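Local coordinates for protein alkyl hydroperoxide reductase AhpD (Deinococcus radiodurans R1, PDB 6K40) that probably reduces peroxides as an AhpD-like antioxidant enzyme of the carboxymuconolactone decarboxylase family, at residues Glu80-Val85 against Gln169-Phe174. Numbering follows the deposited sequence.
Sequences ELLAVV and QVIAMF
The methyl group of Ala83 sits over one face of the Phe174 ring, and this CH-pi contact is the closest approach between residues 80-85 and 169-174. Ala83 CB lies 3.4 Å from the ring centroid and only 16° from the ring normal, displaced slightly toward the rim, with CZ of Phe174 its closest atom. The small alanine lets the flat ring lie against the helix backbone, where Ala83 CA comes within 3.9 Å of Phe174 CD2. With CG beside its backbone N (chi1 -82°), Phe174 carries its ring toward helix 76-90.

Leu82 is the bump sent in the other direction. Its side chain enters the shallow hollow between Val170 and Ile171, crossing the first at roughly a right angle. Leu82 CB rests 4.0 Å from Val170 CG1, and its CD2 methyl reaches CG1 of Ile171 at 4.2 Å. Held anti to the backbone N, Val170 CG1 is carried into the groove, where it meets Leu82 CB and also borders the phenyl ring at its edge, in its plane. No hydrogen bond spans the interface, whose fit is entirely apolar.

Beyond this pair of helices, Ile171 leans on Ala136 and Leu139 of helix 127-141, and Val170 on Leu67 of helix 54-69. His99 meets the Phe174 ring edge-to-face and takes part in a hydrogen bond between its ND1 and Glu80 OE1, tying helix 93-107 to both partners.

The axes of the two short segments run in broadly the same direction, approach to 9.1 Å and cross at -35°. This apolar packing in the all-helical core sets Phe174 against the His99 side of what is probably the AhpD-type active site, with its Glu-x11-Cys-x-x-Cys-x3-His signature.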
loop_
_atom_site.group_PDB
_atom_site.type_symbol
_atom_site.label_atom_id
_atom_site.label_comp_id
_atom_site.label_asym_id
_atom_site.label_seq_id
_atom_site.Cartn_x
_atom_site.Cartn_y
_atom_site.Cartn_z
ATOM N N GLU A 80 -7.018 -8.547 -11.258
ATOM C CA GLU A 80 -6.571 -7.332 -10.586
ATOM C C GLU A 80 -6.294 -7.576 -9.111
ATOM O O GLU A 80 -5.414 -6.929 -8.538
ATOM C CB GLU A 80 -7.603 -6.215 -10.760
ATOM C CG GLU A 80 -7.859 -5.811 -12.213
ATOM C CD GLU A 80 -6.597 -5.395 -12.962
ATOM O OE1 GLU A 80 -5.625 -4.947 -12.312
ATOM O OE2 GLU A 80 -6.585 -5.505 -14.208
ATOM N N LEU A 81 -7.007 -8.514 -8.486
ATOM C CA LEU A 81 -6.686 -8.892 -7.114
ATOM C C LEU A 81 -5.272 -9.454 -7.030
ATOM O O LEU A 81 -4.465 -9.036 -6.183
ATOM C CB LEU A 81 -7.711 -9.911 -6.611
ATOM C CG LEU A 81 -7.569 -10.480 -5.201
ATOM C CD1 LEU A 81 -7.921 -9.424 -4.175
ATOM C CD2 LEU A 81 -8.460 -11.701 -5.030
ATOM N N LEU A 82 -4.953 -10.390 -7.926
ATOM C CA LEU A 82 -3.596 -10.928 -7.989
ATOM C C LEU A 82 -2.574 -9.823 -8.249
ATOM O O LEU A 82 -1.527 -9.756 -7.590
ATOM C CB LEU A 82 -3.517 -12.006 -9.071
ATOM C CG LEU A 82 -4.384 -13.247 -8.839
ATOM C CD1 LEU A 82 -4.335 -14.184 -10.040
ATOM C CD2 LEU A 82 -3.953 -13.970 -7.572
ATOM N N ALA A 83 -2.869 -8.946 -9.213
ATOM C CA ALA A 83 -1.960 -7.856 -9.552
ATOM C C ALA A 83 -1.678 -6.970 -8.347
ATOM O O ALA A 83 -0.528 -6.601 -8.086
ATOM C CB ALA A 83 -2.556 -7.025 -10.685
ATOM N N VAL A 84 -2.729 -6.608 -7.612
ATOM C CA VAL A 84 -2.586 -5.713 -6.471
ATOM C C VAL A 84 -1.765 -6.373 -5.373
ATOM O O VAL A 84 -0.872 -5.746 -4.788
ATOM C CB VAL A 84 -3.977 -5.279 -5.974
ATOM C CG1 VAL A 84 -3.897 -4.712 -4.573
ATOM C CG2 VAL A 84 -4.590 -4.264 -6.932
ATOM N N VAL A 85 -2.030 -7.654 -5.091
ATOM C CA VAL A 85 -1.263 -8.344 -4.053
ATOM C C VAL A 85 0.215 -8.383 -4.423
ATOM O O VAL A 85 1.091 -8.035 -3.616
ATOM C CB VAL A 85 -1.820 -9.760 -3.820
ATOM C CG1 VAL A 85 -0.839 -10.588 -2.995
ATOM C CG2 VAL A 85 -3.171 -9.690 -3.131
ATOM N N GLN A 169 0.328 -17.535 -14.579
ATOM C CA GLN A 169 0.852 -16.588 -15.554
ATOM C C GLN A 169 0.696 -15.153 -15.075
ATOM O O GLN A 169 1.608 -14.341 -15.237
ATOM C CB GLN A 169 0.144 -16.773 -16.894
ATOM C CG GLN A 169 0.908 -17.603 -17.900
ATOM C CD GLN A 169 0.066 -17.940 -19.106
ATOM O OE1 GLN A 169 0.479 -17.723 -20.244
ATOM N NE2 GLN A 169 -1.126 -18.473 -18.867
ATOM N N VAL A 170 -0.450 -14.820 -14.484
ATOM C CA VAL A 170 -0.680 -13.445 -14.043
ATOM C C VAL A 170 0.266 -13.081 -12.900
ATOM O O VAL A 170 0.876 -12.002 -12.894
ATOM C CB VAL A 170 -2.155 -13.249 -13.655
ATOM C CG1 VAL A 170 -2.349 -11.927 -12.920
ATOM C CG2 VAL A 170 -3.031 -13.307 -14.898
ATOM N N ILE A 171 0.400 -13.973 -11.915
ATOM C CA ILE A 171 1.300 -13.709 -10.791
ATOM C C ILE A 171 2.726 -13.500 -11.290
ATOM O O ILE A 171 3.411 -12.538 -10.905
ATOM C CB ILE A 171 1.225 -14.849 -9.759
ATOM C CG1 ILE A 171 -0.158 -14.886 -9.105
ATOM C CG2 ILE A 171 2.321 -14.687 -8.707
ATOM C CD1 ILE A 171 -0.536 -16.248 -8.542
ATOM N N ALA A 172 3.189 -14.384 -12.176
ATOM C CA ALA A 172 4.557 -14.270 -12.671
ATOM C C ALA A 172 4.727 -13.037 -13.560
ATOM O O ALA A 172 5.769 -12.366 -13.521
ATOM C CB ALA A 172 4.934 -15.556 -13.406
ATOM N N MET A 173 3.699 -12.699 -14.341
ATOM C CA MET A 173 3.771 -11.531 -15.211
ATOM C C MET A 173 3.831 -10.244 -14.408
ATOM O O MET A 173 4.492 -9.283 -14.817
ATOM C CB MET A 173 2.563 -11.523 -16.151
ATOM C CG MET A 173 2.388 -10.271 -17.005
ATOM S SD MET A 173 3.844 -9.783 -17.953
ATOM C CE MET A 173 4.317 -11.327 -18.716
ATOM N N PHE A 174 3.184 -10.208 -13.248
ATOM C CA PHE A 174 3.318 -9.005 -12.444
ATOM C C PHE A 174 4.622 -9.003 -11.665
ATOM O O PHE A 174 5.180 -7.930 -11.414
ATOM C CB PHE A 174 2.097 -8.827 -11.547
ATOM C CG PHE A 174 0.953 -8.191 -12.267
ATOM C CD1 PHE A 174 0.946 -6.826 -12.497
ATOM C CD2 PHE A 174 -0.071 -8.962 -12.787
ATOM C CE1 PHE A 174 -0.086 -6.235 -13.194
ATOM C CE2 PHE A 174 -1.106 -8.377 -13.485
ATOM C CZ PHE A 174 -1.112 -7.010 -13.694
#